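Local structure of response regulator aspartate phosphatase H (3Q15) at residues L51-S56 with K100-F105; Y299-L304 with L323-K328; A337-A342 with R360-A365. The protein dephosphorylates the sporulation phosphotransferase Spo0F and also acts on the response regulator ComA, thereby helping to separate competence and sporulation in time in Bacillus subtilis. All coordinates share one frame; numbering follows the deposited sequence.

Contact 1 of 3, residues L51-S56 with K100-F105; sequences LLIYYS and KYYSLF
Tyr54 and Tyr102 carry this helix-to-helix contact, each laying its CB methylene over a face of the other's ring. The tighter of these two CH-pi contacts puts Tyr102 CB 3.5 Å from the centroid of the Tyr54 ring, nearly straight above it. In the reverse contact Tyr54 CB stands 4.2 Å from the centroid of the Tyr102 ring, again over the face. The two side chains run antiparallel alongside one another, and with 38° between their planes the rings form neither a parallel stack nor an edge-to-face pair. Tyr54 holds CG anti to its backbone N (chi1 -177°), which carries the ring across to the second helix until its hydroxyl lies beside the backbone at Ser103.

Apolar packing adds a smaller patch. Ile53 CG2 rests 4.1 Å from Tyr102 CE1, the two side chains meeting at a slant, and the nearest atom to that methyl is the hydroxyl oxygen of the same ring.

Polar bonds run beside the interface, with none bridging the segments. Tyr54 OH packs 3.4 Å from Ser103 CB, but its hydrogen bond is to Asn17 OD1; because Asn17 ND2 also bonds Ser103 O, this one amide links both helices to helix 9-24. Lys100 O accepts from both Ser103 OG, at 2.8 Å, and Leu104 N.

The short axes approach to 10.5 Å at 133°, so the helices run roughly antiparallel and are separated by large aromatic side chains. Helix 49-67 belongs to the N-terminal three-helix bundle, and helix 93-113 carries the start of the predicted first TPR. Helix 9-24 covers Tyr54 through Ile16, while helix 137-153 meets Tyr102 through Glu139.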
loop_
_atom_site.group_PDB
_atom_site.type_symbol
_atom_site.label_atom_id
_atom_site.label_comp_id
_atom_site.label_asym_id
_atom_site.label_seq_id
_atom_site.Cartn_x
_atom_site.Cartn_y
_atom_site.Cartn_z
ATOM N N LEU A 51 -14.146 -15.555 -12.439
ATOM C CA LEU A 51 -13.895 -15.344 -13.856
ATOM C C LEU A 51 -15.107 -15.795 -14.662
ATOM O O LEU A 51 -15.550 -15.096 -15.574
ATOM C CB LEU A 51 -12.640 -16.106 -14.295
ATOM C CG LEU A 51 -12.107 -15.870 -15.715
ATOM C CD1 LEU A 51 -12.993 -16.536 -16.761
ATOM C CD2 LEU A 51 -11.953 -14.381 -15.997
ATOM N N LEU A 52 -15.643 -16.961 -14.311
ATOM C CA LEU A 52 -16.801 -17.519 -15.007
ATOM C C LEU A 52 -18.029 -16.617 -14.906
ATOM O O LEU A 52 -18.829 -16.543 -15.835
ATOM C CB LEU A 52 -17.140 -18.910 -14.468
ATOM C CG LEU A 52 -16.044 -19.972 -14.548
ATOM C CD1 LEU A 52 -16.565 -21.302 -14.029
ATOM C CD2 LEU A 52 -15.536 -20.113 -15.972
ATOM N N ILE A 53 -18.181 -15.945 -13.768
ATOM C CA ILE A 53 -19.261 -14.985 -13.591
ATOM C C ILE A 53 -19.061 -13.807 -14.531
ATOM O O ILE A 53 -19.993 -13.372 -15.200
ATOM C CB ILE A 53 -19.325 -14.461 -12.146
ATOM C CG1 ILE A 53 -19.695 -15.591 -11.183
ATOM C CG2 ILE A 53 -20.329 -13.322 -12.039
ATOM C CD1 ILE A 53 -19.851 -15.131 -9.758
ATOM N N TYR A 54 -17.832 -13.301 -14.579
ATOM C CA TYR A 54 -17.483 -12.201 -15.473
ATOM C C TYR A 54 -17.750 -12.605 -16.922
ATOM O O TYR A 54 -18.248 -11.810 -17.722
ATOM C CB TYR A 54 -16.013 -11.820 -15.277
ATOM C CG TYR A 54 -15.539 -10.641 -16.099
ATOM C CD1 TYR A 54 -16.417 -9.645 -16.508
ATOM C CD2 TYR A 54 -14.204 -10.529 -16.473
ATOM C CE1 TYR A 54 -15.975 -8.569 -17.261
ATOM C CE2 TYR A 54 -13.757 -9.462 -17.222
ATOM C CZ TYR A 54 -14.645 -8.485 -17.615
ATOM O OH TYR A 54 -14.194 -7.419 -18.367
ATOM N N TYR A 55 -17.431 -13.853 -17.248
ATOM C CA TYR A 55 -17.692 -14.393 -18.578
ATOM C C TYR A 55 -19.186 -14.414 -18.910
ATOM O O TYR A 55 -19.590 -14.003 -19.999
ATOM C CB TYR A 55 -17.104 -15.801 -18.713
ATOM C CG TYR A 55 -17.696 -16.596 -19.857
ATOM C CD1 TYR A 55 -17.243 -16.425 -21.157
ATOM C CD2 TYR A 55 -18.714 -17.513 -19.633
ATOM C CE1 TYR A 55 -17.788 -17.149 -22.205
ATOM C CE2 TYR A 55 -19.264 -18.241 -20.674
ATOM C CZ TYR A 55 -18.797 -18.054 -21.957
ATOM O OH TYR A 55 -19.344 -18.776 -22.991
ATOM N N SER A 56 -19.995 -14.905 -17.974
ATOM C CA SER A 56 -21.438 -15.012 -18.180
ATOM C C SER A 56 -22.109 -13.648 -18.302
ATOM O O SER A 56 -23.012 -13.462 -19.117
ATOM C CB SER A 56 -22.094 -15.825 -17.061
ATOM O OG SER A 56 -21.705 -17.185 -17.134
ATOM N N LYS A 100 -17.499 -3.185 -15.230
ATOM C CA LYS A 100 -16.403 -2.255 -15.037
ATOM C C LYS A 100 -15.518 -2.724 -13.888
ATOM O O LYS A 100 -14.293 -2.668 -13.977
ATOM C CB LYS A 100 -16.934 -0.849 -14.759
ATOM C CG LYS A 100 -15.851 0.207 -14.641
ATOM C CD LYS A 100 -16.454 1.600 -14.541
ATOM C CE LYS A 100 -15.383 2.675 -14.657
ATOM N NZ LYS A 100 -15.960 4.046 -14.566
ATOM N N TYR A 101 -16.146 -3.192 -12.814
ATOM C CA TYR A 101 -15.418 -3.647 -11.636
ATOM C C TYR A 101 -14.535 -4.842 -11.963
ATOM O O TYR A 101 -13.366 -4.893 -11.575
ATOM C CB TYR A 101 -16.387 -4.017 -10.509
ATOM C CG TYR A 101 -15.742 -4.839 -9.412
ATOM C CD1 TYR A 101 -15.936 -6.212 -9.341
ATOM C CD2 TYR A 101 -14.925 -4.243 -8.461
ATOM C CE1 TYR A 101 -15.345 -6.966 -8.344
ATOM C CE2 TYR A 101 -14.328 -4.988 -7.465
ATOM C CZ TYR A 101 -14.541 -6.348 -7.408
ATOM O OH TYR A 101 -13.946 -7.088 -6.408
ATOM N N TYR A 102 -15.099 -5.801 -12.684
ATOM C CA TYR A 102 -14.360 -6.995 -13.072
ATOM C C TYR A 102 -13.204 -6.683 -14.021
ATOM O O TYR A 102 -12.103 -7.206 -13.853
ATOM C CB TYR A 102 -15.304 -8.017 -13.704
ATOM C CG TYR A 102 -16.049 -8.862 -12.692
ATOM C CD1 TYR A 102 -17.387 -9.187 -12.881
ATOM C CD2 TYR A 102 -15.412 -9.343 -11.554
ATOM C CE1 TYR A 102 -18.071 -9.960 -11.965
ATOM C CE2 TYR A 102 -16.089 -10.120 -10.629
ATOM C CZ TYR A 102 -17.422 -10.424 -10.844
ATOM O OH TYR A 102 -18.115 -11.192 -9.941
ATOM N N SER A 103 -13.452 -5.835 -15.016
ATOM C CA SER A 103 -12.424 -5.522 -16.000
ATOM C C SER A 103 -11.189 -4.945 -15.316
ATOM O O SER A 103 -10.064 -5.286 -15.667
ATOM C CB SER A 103 -12.948 -4.552 -17.068
ATOM O OG SER A 103 -13.250 -3.283 -16.507
ATOM N N LEU A 104 -11.419 -4.079 -14.334
ATOM C CA LEU A 104 -10.346 -3.454 -13.571
ATOM C C LEU A 104 -9.695 -4.446 -12.611
ATOM O O LEU A 104 -8.476 -4.445 -12.426
ATOM C CB LEU A 104 -10.888 -2.258 -12.784
ATOM C CG LEU A 104 -11.378 -1.057 -13.594
ATOM C CD1 LEU A 104 -12.206 -0.121 -12.725
ATOM C CD2 LEU A 104 -10.199 -0.320 -14.226
ATOM N N PHE A 105 -10.516 -5.288 -11.994
ATOM C CA PHE A 105 -10.022 -6.259 -11.032
ATOM C C PHE A 105 -9.090 -7.256 -11.701
ATOM O O PHE A 105 -7.943 -7.417 -11.290
ATOM C CB PHE A 105 -11.174 -6.998 -10.345
ATOM C CG PHE A 105 -10.717 -8.098 -9.426
ATOM C CD1 PHE A 105 -10.390 -7.826 -8.103
ATOM C CD2 PHE A 105 -10.595 -9.400 -9.888
ATOM C CE1 PHE A 105 -9.960 -8.836 -7.253
ATOM C CE2 PHE A 105 -10.163 -10.417 -9.045
ATOM C CZ PHE A 105 -9.846 -10.134 -7.724
#

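Contact 2 of 3, residues Y299-L304 with L323-K328; sequences YKELFL and LSYFEK
An antiparallel helical hairpin in the C-terminal TPR domain brings Glu301 of helix 299-310 against Tyr325 and Phe326 of helix 316-328. The short axes run at 152° and come no nearer than 11.4 Å, so the interface is filled by side chains rather than by close backbones. Glu301 CB packs 3.5 Å from Phe326 CZ and lies equally near CE1, so the methylene sits beside the outer end of that ring.

Glu301 CG lies 3.9 Å from Tyr325 CD2. From there a bend at chi2 (75°) carries the carboxylate alongside the tyrosine ring, and Glu301 OE1 comes within 3.7 Å of Tyr325 CE2. The carboxylate plane is tilted only 10° from the ring plane, although the side chains themselves run nearly perpendicular to each other. OE1 also forms a salt bridge at 3.6 Å with Lys300 NZ, its neighbour in sequence, which would probably help to balance the charge of Glu301, a largely buried residue.

Such paired antiparallel helices are the building pattern of the TPR superhelix, and here Phe326 serves two layers of it: beyond Glu301, its ring meets Tyr334 of helix 332-348 edge-to-face. An alanine in place of Glu301 would remove the carboxylate and CG, which would probably leave Lys300 without this mate and open a gap beside the Tyr325 ring. Leu302 adds a looser apolar touch, its CD1 4.4 Å from Phe326 CZ, and also packs on Phe265 of helix 260-273.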
loop_
_atom_site.group_PDB
_atom_site.type_symbol
_atom_site.label_atom_id
_atom_site.label_comp_id
_atom_site.label_asym_id
_atom_site.label_seq_id
_atom_site.Cartn_x
_atom_site.Cartn_y
_atom_site.Cartn_z
ATOM N N TYR A 299 10.175 -29.837 -1.239
ATOM C CA TYR A 299 10.454 -30.463 0.052
ATOM C C TYR A 299 11.494 -31.569 -0.082
ATOM O O TYR A 299 12.217 -31.876 0.865
ATOM C CB TYR A 299 9.168 -30.976 0.716
ATOM C CG TYR A 299 8.286 -29.857 1.222
ATOM C CD1 TYR A 299 8.611 -29.163 2.380
ATOM C CD2 TYR A 299 7.144 -29.479 0.530
ATOM C CE1 TYR A 299 7.818 -28.127 2.840
ATOM C CE2 TYR A 299 6.345 -28.445 0.985
ATOM C CZ TYR A 299 6.687 -27.774 2.140
ATOM O OH TYR A 299 5.895 -26.744 2.596
ATOM N N LYS A 300 11.581 -32.155 -1.271
ATOM C CA LYS A 300 12.592 -33.163 -1.541
ATOM C C LYS A 300 13.988 -32.579 -1.351
ATOM O O LYS A 300 14.861 -33.211 -0.756
ATOM C CB LYS A 300 12.439 -33.715 -2.961
ATOM C CG LYS A 300 13.226 -34.998 -3.208
ATOM C CD LYS A 300 12.860 -35.646 -4.535
ATOM C CE LYS A 300 13.451 -34.877 -5.700
ATOM N NZ LYS A 300 14.938 -34.901 -5.670
ATOM N N GLU A 301 14.192 -31.366 -1.858
ATOM C CA GLU A 301 15.494 -30.710 -1.777
ATOM C C GLU A 301 15.772 -30.172 -0.376
ATOM O O GLU A 301 16.919 -30.142 0.073
ATOM C CB GLU A 301 15.601 -29.586 -2.809
ATOM C CG GLU A 301 15.958 -30.053 -4.216
ATOM C CD GLU A 301 14.796 -30.710 -4.940
ATOM O OE1 GLU A 301 15.036 -31.353 -5.986
ATOM O OE2 GLU A 301 13.644 -30.576 -4.476
ATOM N N LEU A 302 14.718 -29.743 0.308
ATOM C CA LEU A 302 14.837 -29.307 1.696
ATOM C C LEU A 302 15.171 -30.488 2.610
ATOM O O LEU A 302 15.976 -30.365 3.532
ATOM C CB LEU A 302 13.553 -28.616 2.169
ATOM C CG LEU A 302 13.246 -27.189 1.704
ATOM C CD1 LEU A 302 14.471 -26.297 1.839
ATOM C CD2 LEU A 302 12.738 -27.183 0.279
ATOM N N PHE A 303 14.549 -31.635 2.353
ATOM C CA PHE A 303 14.852 -32.831 3.125
ATOM C C PHE A 303 16.302 -33.223 2.923
ATOM O O PHE A 303 17.015 -33.510 3.884
ATOM C CB PHE A 303 13.943 -33.995 2.736
ATOM C CG PHE A 303 12.641 -34.024 3.484
ATOM C CD1 PHE A 303 12.619 -34.196 4.861
ATOM C CD2 PHE A 303 11.437 -33.899 2.812
ATOM C CE1 PHE A 303 11.417 -34.231 5.555
ATOM C CE2 PHE A 303 10.232 -33.934 3.499
ATOM C CZ PHE A 303 10.222 -34.099 4.874
ATOM N N LEU A 304 16.740 -33.234 1.669
ATOM C CA LEU A 304 18.108 -33.620 1.352
ATOM C C LEU A 304 19.117 -32.668 1.991
ATOM O O LEU A 304 20.206 -33.083 2.391
ATOM C CB LEU A 304 18.312 -33.692 -0.161
ATOM C CG LEU A 304 17.563 -34.833 -0.854
ATOM C CD1 LEU A 304 17.696 -34.733 -2.367
ATOM C CD2 LEU A 304 18.064 -36.183 -0.349
ATOM N N LEU A 323 22.297 -25.975 -3.359
ATOM C CA LEU A 323 22.282 -24.520 -3.415
ATOM C C LEU A 323 22.434 -24.052 -4.857
ATOM O O LEU A 323 21.860 -23.041 -5.254
ATOM C CB LEU A 323 23.382 -23.923 -2.531
ATOM C CG LEU A 323 23.269 -24.178 -1.024
ATOM C CD1 LEU A 323 24.414 -23.513 -0.274
ATOM C CD2 LEU A 323 21.928 -23.700 -0.489
ATOM N N SER A 324 23.206 -24.800 -5.641
ATOM C CA SER A 324 23.375 -24.504 -7.057
ATOM C C SER A 324 22.067 -24.757 -7.800
ATOM O O SER A 324 21.681 -23.994 -8.690
ATOM C CB SER A 324 24.491 -25.363 -7.650
ATOM O OG SER A 324 24.602 -25.152 -9.044
ATOM N N TYR A 325 21.390 -25.836 -7.425
ATOM C CA TYR A 325 20.094 -26.173 -7.999
ATOM C C TYR A 325 19.084 -25.074 -7.711
ATOM O O TYR A 325 18.344 -24.649 -8.595
ATOM C CB TYR A 325 19.589 -27.497 -7.430
ATOM C CG TYR A 325 18.230 -27.903 -7.953
ATOM C CD1 TYR A 325 18.092 -28.453 -9.219
ATOM C CD2 TYR A 325 17.091 -27.744 -7.179
ATOM C CE1 TYR A 325 16.858 -28.829 -9.700
ATOM C CE2 TYR A 325 15.851 -28.117 -7.653
ATOM C CZ TYR A 325 15.742 -28.660 -8.916
ATOM O OH TYR A 325 14.513 -29.037 -9.400
ATOM N N PHE A 326 19.056 -24.626 -6.460
ATOM C CA PHE A 326 18.172 -23.542 -6.049
ATOM C C PHE A 326 18.494 -22.261 -6.816
ATOM O O PHE A 326 17.592 -21.556 -7.269
ATOM C CB PHE A 326 18.288 -23.292 -4.544
ATOM C CG PHE A 326 17.657 -24.363 -3.691
ATOM C CD1 PHE A 326 16.635 -25.156 -4.185
ATOM C CD2 PHE A 326 18.084 -24.569 -2.387
ATOM C CE1 PHE A 326 16.055 -26.135 -3.399
ATOM C CE2 PHE A 326 17.509 -25.545 -1.598
ATOM C CZ PHE A 326 16.492 -26.328 -2.104
ATOM N N GLU A 327 19.783 -21.959 -6.945
ATOM C CA GLU A 327 20.229 -20.791 -7.695
ATOM C C GLU A 327 19.642 -20.809 -9.097
ATOM O O GLU A 327 19.199 -19.784 -9.611
ATOM C CB GLU A 327 21.756 -20.762 -7.786
ATOM C CG GLU A 327 22.433 -19.865 -6.761
ATOM C CD GLU A 327 22.274 -18.392 -7.081
ATOM O OE1 GLU A 327 22.532 -17.556 -6.188
ATOM O OE2 GLU A 327 21.897 -18.066 -8.227
ATOM N N LYS A 328 19.640 -21.988 -9.708
ATOM C CA LYS A 328 19.190 -22.138 -11.084
ATOM C C LYS A 328 17.717 -21.764 -11.238
ATOM O O LYS A 328 17.351 -21.018 -12.143
ATOM C CB LYS A 328 19.438 -23.568 -11.571
ATOM C CG LYS A 328 19.814 -23.674 -13.041
ATOM C CD LYS A 328 20.383 -25.050 -13.364
ATOM C CE LYS A 328 20.962 -25.101 -14.771
ATOM N NZ LYS A 328 21.612 -26.411 -15.058
#

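Contact 3 of 3, residues A337-A342 with R360-A365; sequences ACARSA and RKVLKA
Ala339 and Val362 meet at the nearest backbone approach of an antiparallel helical hairpin, predicted to be the sixth TPR of the protein. Their CA atoms are 5.7 Å apart, and the short axes close to 8.4 Å at 160°, a spacing that the small alanine methyl permits. Ala339 CB points at the second helix and packs 3.5 Å from Val362 CG2. The same methyl lies 4.1 Å from Lys361 CB; the first bond of that lysine points toward the first helix, but the far end of its chain leads away.

Arg340 follows, widening the contact along its flank. Val362 CG2 settles 3.7 Å from Arg340 N, so one valine methyl meets both the alanine methyl and the backbone of the next residue. The arginine chain is extended from CG to NE and runs across Val362, nearly perpendicular to it. Its guanidinium makes a salt bridge with Glu336, through NH2, one turn earlier on the same helix. Leu363 of the second subunit packs on both Arg340 and Val362, so this contact also borders the second copy of the protein.

Val362 divides its branches between these neighbours: with CG1 anti to the backbone N (chi1 172°), CG2 faces Ala339, while CG1 lies 4.3 Å above the plane of the Arg340 guanidinium, displaced from its centre.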
loop_
_atom_site.group_PDB
_atom_site.type_symbol
_atom_site.label_atom_id
_atom_site.label_comp_id
_atom_site.label_asym_id
_atom_site.label_seq_id
_atom_site.Cartn_x
_atom_site.Cartn_y
_atom_site.Cartn_z
ATOM N N ALA A 337 17.507 -19.469 3.671
ATOM C CA ALA A 337 17.158 -20.288 4.824
ATOM C C ALA A 337 18.163 -21.415 5.048
ATOM O O ALA A 337 18.652 -21.608 6.162
ATOM C CB ALA A 337 15.749 -20.847 4.669
ATOM N N CYS A 338 18.481 -22.149 3.985
ATOM C CA CYS A 338 19.465 -23.225 4.076
ATOM C C CYS A 338 20.846 -22.698 4.456
ATOM O O CYS A 338 21.542 -23.291 5.280
ATOM C CB CYS A 338 19.540 -24.005 2.764
ATOM S SG CYS A 338 18.058 -24.967 2.400
ATOM N N ALA A 339 21.239 -21.581 3.854
ATOM C CA ALA A 339 22.533 -20.976 4.152
ATOM C C ALA A 339 22.588 -20.511 5.602
ATOM O O ALA A 339 23.644 -20.532 6.234
ATOM C CB ALA A 339 22.808 -19.817 3.212
ATOM N N ARG A 340 21.446 -20.085 6.126
ATOM C CA ARG A 340 21.370 -19.684 7.520
ATOM C C ARG A 340 21.697 -20.880 8.399
ATOM O O ARG A 340 22.494 -20.783 9.333
ATOM C CB ARG A 340 19.978 -19.146 7.859
ATOM C CG ARG A 340 19.723 -17.705 7.419
ATOM C CD ARG A 340 18.309 -17.274 7.791
ATOM N NE ARG A 340 17.985 -15.901 7.399
ATOM C CZ ARG A 340 18.116 -14.847 8.198
ATOM N NH1 ARG A 340 18.574 -15.006 9.432
ATOM N NH2 ARG A 340 17.787 -13.636 7.767
ATOM N N SER A 341 21.082 -22.014 8.088
ATOM C CA SER A 341 21.303 -23.235 8.849
ATOM C C SER A 341 22.764 -23.659 8.784
ATOM O O SER A 341 23.393 -23.886 9.816
ATOM C CB SER A 341 20.398 -24.355 8.342
ATOM O OG SER A 341 19.045 -23.920 8.333
ATOM N N ALA A 342 23.299 -23.753 7.568
ATOM C CA ALA A 342 24.683 -24.177 7.375
ATOM C C ALA A 342 25.655 -23.321 8.186
ATOM O O ALA A 342 26.597 -23.837 8.781
ATOM C CB ALA A 342 25.047 -24.159 5.893
ATOM N N ARG A 360 27.770 -14.975 3.696
ATOM C CA ARG A 360 27.817 -14.187 2.468
ATOM C C ARG A 360 26.743 -14.638 1.476
ATOM O O ARG A 360 26.168 -13.821 0.757
ATOM C CB ARG A 360 29.204 -14.249 1.817
ATOM C CG ARG A 360 30.307 -13.543 2.601
ATOM C CD ARG A 360 31.577 -13.317 1.755
ATOM N NE ARG A 360 32.121 -14.556 1.200
ATOM C CZ ARG A 360 32.929 -15.383 1.859
ATOM N NH1 ARG A 360 33.293 -15.104 3.102
ATOM N NH2 ARG A 360 33.374 -16.492 1.279
ATOM N N LYS A 361 26.485 -15.941 1.438
ATOM C CA LYS A 361 25.432 -16.484 0.594
ATOM C C LYS A 361 24.070 -16.001 1.088
ATOM O O LYS A 361 23.154 -15.762 0.297
ATOM C CB LYS A 361 25.467 -18.014 0.589
ATOM C CG LYS A 361 26.766 -18.627 0.085
ATOM C CD LYS A 361 26.654 -20.142 -0.008
ATOM C CE LYS A 361 28.021 -20.799 -0.141
ATOM N NZ LYS A 361 28.759 -20.335 -1.350
ATOM N N VAL A 362 23.948 -15.862 2.404
ATOM C CA VAL A 362 22.718 -15.374 3.011
ATOM C C VAL A 362 22.442 -13.948 2.570
ATOM O O VAL A 362 21.369 -13.652 2.048
ATOM C CB VAL A 362 22.791 -15.392 4.544
ATOM C CG1 VAL A 362 21.561 -14.702 5.129
ATOM C CG2 VAL A 362 22.915 -16.824 5.060
ATOM N N LEU A 363 23.415 -13.066 2.783
ATOM C CA LEU A 363 23.257 -11.659 2.427
ATOM C C LEU A 363 23.011 -11.492 0.926
ATOM O O LEU A 363 22.204 -10.658 0.509
ATOM C CB LEU A 363 24.472 -10.841 2.879
ATOM C CG LEU A 363 24.748 -10.865 4.389
ATOM C CD1 LEU A 363 25.931 -9.975 4.742
ATOM C CD2 LEU A 363 23.517 -10.450 5.182
ATOM N N LYS A 364 23.694 -12.301 0.124
ATOM C CA LYS A 364 23.497 -12.289 -1.322
ATOM C C LYS A 364 22.061 -12.671 -1.684
ATOM O O LYS A 364 21.394 -11.966 -2.445
ATOM C CB LYS A 364 24.486 -13.233 -2.012
ATOM C CG LYS A 364 24.368 -13.266 -3.525
ATOM C CD LYS A 364 24.696 -11.915 -4.133
ATOM C CE LYS A 364 24.451 -11.908 -5.635
ATOM N NZ LYS A 364 25.208 -12.985 -6.331
ATOM N N ALA A 365 21.589 -13.784 -1.136
ATOM C CA ALA A 365 20.232 -14.244 -1.408
ATOM C C ALA A 365 19.197 -13.171 -1.064
ATOM O O ALA A 365 18.228 -12.979 -1.795
ATOM C CB ALA A 365 19.945 -15.525 -0.656
#

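Overall arrangement
From the N terminus, contact 1 comes first: 51-56 and 100-105 close a span of 43 intervening residues and join the N-terminal three-helix bundle to the start of the TPR region. Contacts 2 and 3 follow in series, neither nested nor crossed, and each closes a much shorter span, 18 and 17 intervening residues that are mostly helical, between helices that follow each other in the chain. Their centres lie about 13 Å apart and they touch: Cys338 of contact 3 packs against Leu302, Leu323 and Phe326 of contact 2, making the two hairpins adjoining layers. Contact 1 lies across the chain's centre, about 39 Å from contact 2 and 43 Å from contact 3, centre to centre.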